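Local coordinates for protein beta-phosphoglucomutase (Bacteroides vulgatus, PDB 3DV9) that probably interconverts beta-glucose 1-phosphate and glucose 6-phosphate, as a magnesium-dependent phosphomutase of the haloacid dehalogenase superfamily, at residues A[65-69]-A[70-74]; A[167-170]-A[171-175]; A[230-233]-A[234-237]. All coordinates share one frame; numbering follows the deposited sequence. Where two conformers were deposited one is given.

Interaction 1 of 3, residues A[65-69]-A[70-74]; sequences EGRTG and ASTIN. With MG (magnesium ion), chain B.
Thr68 caps the helix that runs through 70-74, and its hydroxyl and carbonyl make the tight half of this local contact. Its OG1 accepts from Ser71 N at 3.1 Å with an N-H...O angle of 156°, the bond of a classical N-cap. The torsion explains the reach: OG1 sits between the backbone N and the carbonyl carbon (chi1 76°), which places it within reach of Ser71 N. Thr68 O takes Thr72 N at 3.0 Å, and one peptide further on Gly69 O takes Ile73 N at 2.9 Å. The Ile73 side chain presses on the same carbonyl, with CG1 3.1 Å from Gly69 O, and this apolar branch belongs to a buried residue.

The Arg67 side is looser: its polar contact with the helix is long and bent. Arg67 runs out past Ser71 and Thr72, its CD 3.4 Å from Thr72 OG1, and turns at chi3 before NH1 reaches Ser71 OG. That bond is weak, at 3.3 Å and 135°, and the guanidinium meets the hydroxyl obliquely; the firmer polar partner is His64, which NE binds. Toward the helix, the arginine therefore probably contributes more by the packing of CB, CG and CD on the two hydroxyls than by its charge.

Before the cap, the chain leads to the metal. Glu65 extends away from the helix and puts OE2 2.1 Å from the magnesium ion, whose coordination Asp29, Asp31, Asn190 and two waters share. The loop thus ties the metal site to the beginning of helix 69-81. That helix belongs to the helical part of the protein, consistent with the cap of this superfamily: Ala70 and Ile73 pack on Ile90 of helix 87-101, Ile73 also meets Trp45 of helix 38-51, and Glu65 leans on Met38 at the start of that helix.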
# COMPACT_ATOMS: atom_id res chain seq x y z
N GLU A 65 5.64 1.46 7.65
CA GLU A 65 5.11 0.56 6.62
C GLU A 65 5.13 1.22 5.24
O GLU A 65 4.62 2.32 5.06
CB GLU A 65 3.68 0.13 6.97
CG GLU A 65 3.09 -0.80 5.92
CD GLU A 65 1.75 -1.39 6.34
OE1 GLU A 65 1.38 -1.32 7.54
OE2 GLU A 65 1.10 -1.90 5.44
N GLY A 66 5.73 0.55 4.25
CA GLY A 66 5.89 1.09 2.92
C GLY A 66 7.22 1.74 2.59
O GLY A 66 7.57 1.90 1.41
N ARG A 67 7.95 2.15 3.61
CA ARG A 67 9.21 2.90 3.43
C ARG A 67 10.28 1.90 2.96
O ARG A 67 10.28 0.75 3.39
CB ARG A 67 9.58 3.47 4.80
CG ARG A 67 10.51 4.64 4.78
CD ARG A 67 10.79 5.09 6.20
NE ARG A 67 9.93 6.19 6.67
CZ ARG A 67 9.85 7.39 6.08
NH1 ARG A 67 10.54 7.65 4.98
NH2 ARG A 67 9.07 8.32 6.59
N THR A 68 11.23 2.33 2.12
CA THR A 68 12.34 1.44 1.79
C THR A 68 13.10 1.05 3.06
O THR A 68 13.24 1.86 4.00
CB THR A 68 13.34 2.07 0.79
OG1 THR A 68 14.17 3.02 1.47
CG2 THR A 68 12.59 2.72 -0.36
N GLY A 69 13.60 -0.19 3.07
CA GLY A 69 14.44 -0.68 4.16
C GLY A 69 15.55 0.29 4.51
O GLY A 69 15.76 0.56 5.69
N ALA A 70 16.23 0.83 3.49
CA ALA A 70 17.37 1.75 3.72
C ALA A 70 16.94 3.02 4.46
O ALA A 70 17.63 3.49 5.38
CB ALA A 70 18.10 2.11 2.37
N SER A 71 15.80 3.58 4.05
CA SER A 71 15.33 4.83 4.64
C SER A 71 14.93 4.57 6.10
O SER A 71 15.31 5.35 6.99
CB SER A 71 14.20 5.43 3.79
OG SER A 71 13.64 6.57 4.42
N THR A 72 14.24 3.47 6.35
CA THR A 72 13.91 3.03 7.72
C THR A 72 15.16 2.83 8.60
O THR A 72 15.21 3.30 9.75
CB THR A 72 13.04 1.74 7.75
OG1 THR A 72 11.77 1.98 7.11
CG2 THR A 72 12.76 1.30 9.20
N ILE A 73 16.14 2.10 8.08
CA ILE A 73 17.40 1.89 8.80
C ILE A 73 18.08 3.23 9.07
O ILE A 73 18.56 3.48 10.18
CB ILE A 73 18.35 0.93 8.02
CG1 ILE A 73 17.72 -0.46 7.90
CG2 ILE A 73 19.74 0.82 8.70
CD1 ILE A 73 18.30 -1.31 6.74
N ASN A 74 18.11 4.09 8.05
CA ASN A 74 18.79 5.39 8.20
C ASN A 74 18.12 6.34 9.18
O ASN A 74 18.82 7.08 9.90
CB ASN A 74 19.02 6.07 6.85
CG ASN A 74 20.18 5.47 6.10
OD1 ASN A 74 21.00 4.76 6.68
ND2 ASN A 74 20.25 5.75 4.79
MG MG B . 0.66 -1.77 3.41
O HOH W 1 1.19 0.51 2.89
O HOH W 2 2.63 -1.68 2.69

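Interaction 2 of 3, residues A[167-170]-A[171-175]; sequences NPEP and YLMAL
The Tyr171 ring meets the preceding residue obliquely, its CG 4.1 Å from Pro170 C. The other flat group, the Asn167 amide, receives Glu169 N in its own plane on a lone pair of OD1, at 2.9 Å. That bond closes an Asx turn, which leads into helix 169-178 of the Rossmann-like core. Pro168 and Leu172 pack side by side as apolar groups, with Pro168 CB 3.9 Å from Leu172 CD1. Pro170 fits the first helical turn, where a backbone N-H is not needed for the helical ladder. Leu172 N bonds to Pro168 O at 3.0 Å.

Tyr171 faces the sheet: it packs on Val130, Leu27 and Val187 from three parallel strands, and its OH bonds to Glu189. The ring also touches Asp29, a magnesium ligand, and the side chain comes within about 7 Å of the ion, so this buried tyrosine is a neighbour of the metal site rather than part of it.

On the more exposed flank Glu169 bends at chi2 (66°), and Met173, deposited as selenomethionine, bends at chi2 and chi3. The two side chains cross there, leaving CE of Met173 3.8 Å from OE2 of Glu169.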
# COMPACT_ATOMS: atom_id res chain seq x y z
N ASN A 167 7.11 8.77 -1.04
CA ASN A 167 7.29 9.39 -2.37
C ASN A 167 6.15 8.84 -3.27
O ASN A 167 5.82 7.63 -3.15
CB ASN A 167 8.65 9.03 -2.94
CG ASN A 167 9.04 9.89 -4.16
OD1 ASN A 167 8.36 9.85 -5.20
ND2 ASN A 167 10.18 10.62 -4.06
N PRO A 168 5.53 9.71 -4.11
CA PRO A 168 4.46 9.23 -5.01
C PRO A 168 4.97 8.30 -6.12
O PRO A 168 4.14 7.71 -6.78
CB PRO A 168 3.91 10.52 -5.64
CG PRO A 168 4.98 11.48 -5.52
CD PRO A 168 5.67 11.18 -4.21
N GLU A 169 6.30 8.18 -6.29
CA GLU A 169 6.90 7.38 -7.39
C GLU A 169 6.26 6.01 -7.68
O GLU A 169 5.95 5.74 -8.82
CB GLU A 169 8.45 7.27 -7.26
CG GLU A 169 9.15 6.60 -8.46
CD GLU A 169 9.05 7.41 -9.74
OE1 GLU A 169 8.59 8.58 -9.70
OE2 GLU A 169 9.39 6.87 -10.81
N PRO A 170 6.07 5.15 -6.66
CA PRO A 170 5.47 3.84 -6.94
C PRO A 170 4.10 3.95 -7.66
O PRO A 170 3.79 3.15 -8.59
CB PRO A 170 5.30 3.22 -5.52
CG PRO A 170 6.27 3.91 -4.69
CD PRO A 170 6.42 5.30 -5.23
N TYR A 171 3.25 4.86 -7.19
CA TYR A 171 1.93 5.05 -7.79
C TYR A 171 2.00 5.73 -9.15
O TYR A 171 1.29 5.36 -10.07
CB TYR A 171 0.97 5.78 -6.82
CG TYR A 171 0.60 4.85 -5.71
CD1 TYR A 171 -0.13 3.69 -5.97
CD2 TYR A 171 1.02 5.09 -4.39
CE1 TYR A 171 -0.44 2.77 -4.95
CE2 TYR A 171 0.67 4.16 -3.33
CZ TYR A 171 -0.04 3.02 -3.65
OH TYR A 171 -0.36 2.10 -2.71
N LEU A 172 2.87 6.72 -9.29
CA LEU A 172 3.08 7.32 -10.61
C LEU A 172 3.55 6.28 -11.63
O LEU A 172 3.16 6.31 -12.83
CB LEU A 172 4.09 8.47 -10.50
CG LEU A 172 3.64 9.70 -9.68
CD1 LEU A 172 4.82 10.64 -9.38
CD2 LEU A 172 2.45 10.41 -10.30
N MSE A 173 4.43 5.37 -11.17
CA MSE A 173 4.98 4.31 -12.05
C MSE A 173 3.84 3.36 -12.43
O MSE A 173 3.77 2.88 -13.58
CB MSE A 173 6.12 3.55 -11.39
CG MSE A 173 6.68 2.37 -12.23
SE MSE A 173 7.48 3.06 -13.87
CE MSE A 173 9.11 3.78 -13.01
N ALA A 174 2.97 3.09 -11.46
CA ALA A 174 1.77 2.28 -11.73
C ALA A 174 0.91 2.91 -12.84
O ALA A 174 0.53 2.22 -13.76
CB ALA A 174 0.92 2.04 -10.48
N LEU A 175 0.60 4.20 -12.73
CA LEU A 175 -0.20 4.88 -13.78
C LEU A 175 0.51 4.80 -15.15
O LEU A 175 -0.11 4.51 -16.18
CB LEU A 175 -0.54 6.33 -13.42
CG LEU A 175 -1.30 6.62 -12.10
CD1 LEU A 175 -1.38 8.14 -11.94
CD2 LEU A 175 -2.70 6.02 -12.26

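Interaction 3 of 3, residues A[230-233]-A[234-237]; sequences MPDF and NKNW
Phe233 and Trp237, one helical turn apart, lie side by side and point the same way, yet their rings are not coplanar. The planes stand at 72° and the phenyl and six-membered indole centroids are 5.8 Å apart, an oblique pairing. The closest touch is Phe233 CZ to Trp237 CE3 at 3.7 Å. Both rings are buried against strand 185-189, Phe233 on Ile188 and Trp237 on Leu186, so they form the sheet-facing side of helix 230-244. Between them in sequence, Asn234 turns to helix 113-122, where its OD1 is bonded to Lys119.

A different arrangement governs the polar side. Asn236 has CG beside its own backbone N (chi1 -80°), which folds the amide back along the helix, and ND2 gives a nearly straight bond to Asp232 O at 2.8 Å. The backbone N of Asn236 reaches the same oxygen at 3.1 Å from the other face of the carbonyl plane, so one acceptor is gripped by two donors of one residue. The bond from ND2 rises above that plane, while the oxygen lies in the plane of the amide. In the conformer given here, one of two deposited, the Asp232 carboxylate stands at 79° to the amide; in it OD1 takes a proton from a water at 2.6 Å, and ND2 donates to that water at 2.9 Å. OD2 is bonded to His228 N. A leucine in place of Asn236 would probably cost Asp232 O its short bond from the amide and deprive the water seen with this conformer of its amide partner.

Lys235 crosses Asp232 obliquely with NZ 4.4 Å from OD1, beyond a salt bridge. The chemistry is therefore divided: apolar rings seat the helix on the sheet, while the polar flank relies on amide and water bonds, with charge attraction probably only a modest addition.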
# COMPACT_ATOMS: atom_id res chain seq x y z
N MSE A 230 -10.93 -4.89 5.20
CA MSE A 230 -11.07 -5.28 3.79
C MSE A 230 -12.48 -5.86 3.53
O MSE A 230 -13.06 -5.64 2.48
CB MSE A 230 -9.94 -6.21 3.33
CG MSE A 230 -8.64 -5.51 3.03
SE MSE A 230 -8.77 -4.19 1.62
CE MSE A 230 -8.75 -5.31 0.06
N PRO A 231 -13.04 -6.65 4.48
CA PRO A 231 -14.46 -6.99 4.23
C PRO A 231 -15.41 -5.78 4.07
O PRO A 231 -16.33 -5.82 3.24
CB PRO A 231 -14.82 -7.81 5.48
CG PRO A 231 -13.47 -8.52 5.84
CD PRO A 231 -12.48 -7.38 5.64
N ASP A 232 -15.17 -4.72 4.83
CA ASP A 232 -15.94 -3.45 4.76
C ASP A 232 -15.80 -2.87 3.34
O ASP A 232 -16.79 -2.51 2.68
CB ASP A 232 -15.44 -2.48 5.87
CG ASP A 232 -16.35 -1.26 6.10
OD1 ASP A 232 -17.56 -1.36 5.78
OD2 ASP A 232 -15.88 -0.18 6.63
N PHE A 233 -14.55 -2.80 2.88
CA PHE A 233 -14.26 -2.28 1.53
C PHE A 233 -14.99 -3.13 0.46
O PHE A 233 -15.71 -2.60 -0.39
CB PHE A 233 -12.75 -2.24 1.31
CG PHE A 233 -12.37 -1.85 -0.08
CD1 PHE A 233 -12.79 -0.64 -0.60
CD2 PHE A 233 -11.68 -2.75 -0.88
CE1 PHE A 233 -12.45 -0.26 -1.93
CE2 PHE A 233 -11.32 -2.40 -2.21
CZ PHE A 233 -11.74 -1.16 -2.74
N ASN A 234 -14.86 -4.44 0.58
CA ASN A 234 -15.47 -5.37 -0.36
C ASN A 234 -16.99 -5.13 -0.36
O ASN A 234 -17.61 -5.06 -1.44
CB ASN A 234 -15.16 -6.81 0.04
CG ASN A 234 -15.88 -7.80 -0.84
OD1 ASN A 234 -15.95 -7.60 -2.06
ND2 ASN A 234 -16.48 -8.82 -0.23
N LYS A 235 -17.60 -5.04 0.82
CA LYS A 235 -19.06 -4.91 0.91
C LYS A 235 -19.57 -3.64 0.23
O LYS A 235 -20.69 -3.59 -0.33
CB LYS A 235 -19.47 -4.88 2.37
CG LYS A 235 -20.95 -4.77 2.61
CD LYS A 235 -21.27 -4.99 4.09
CE LYS A 235 -20.55 -3.99 4.99
NZ LYS A 235 -20.73 -4.31 6.45
N ASN A 236 -18.75 -2.61 0.30
CA ASN A 236 -19.07 -1.30 -0.24
C ASN A 236 -18.67 -1.08 -1.70
O ASN A 236 -18.96 -0.03 -2.27
CB ASN A 236 -18.42 -0.25 0.65
CG ASN A 236 -19.22 -0.01 1.89
OD1 ASN A 236 -20.20 0.73 1.87
ND2 ASN A 236 -18.82 -0.65 2.99
N TRP A 237 -18.05 -2.09 -2.31
CA TRP A 237 -17.50 -1.90 -3.67
C TRP A 237 -18.60 -1.48 -4.69
O TRP A 237 -18.45 -0.51 -5.46
CB TRP A 237 -16.77 -3.18 -4.15
CG TRP A 237 -16.35 -2.91 -5.54
CD1 TRP A 237 -16.89 -3.41 -6.67
CD2 TRP A 237 -15.36 -1.94 -5.95
NE1 TRP A 237 -16.27 -2.85 -7.78
CE2 TRP A 237 -15.33 -1.94 -7.36
CE3 TRP A 237 -14.50 -1.08 -5.24
CZ2 TRP A 237 -14.46 -1.10 -8.09
CZ3 TRP A 237 -13.63 -0.25 -5.97
CH2 TRP A 237 -13.62 -0.27 -7.38
O HOH W 3 -19.95 -0.44 5.68

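The three contacts follow one another along the chain, each at the start of a helix: 69-81, 169-178 and 230-244. Interaction 1 lies among the cap-like helices, its centre about 17 Å from that of interaction 2 and about 30 Å from that of interaction 3; the latter two are about 24 Å apart between centres. None touches another. Interactions 2 and 3 share strand 185-189: Tyr171 and Leu175 meet Val187 and Ala185, whereas Phe233 and Trp237 meet Ile188 and Leu186, the odd and even positions, which implies opposite faces of the parallel sheet. The magnesium site, joined directly through Glu65, thus lies between the cap-like part and a core sheathed by helices.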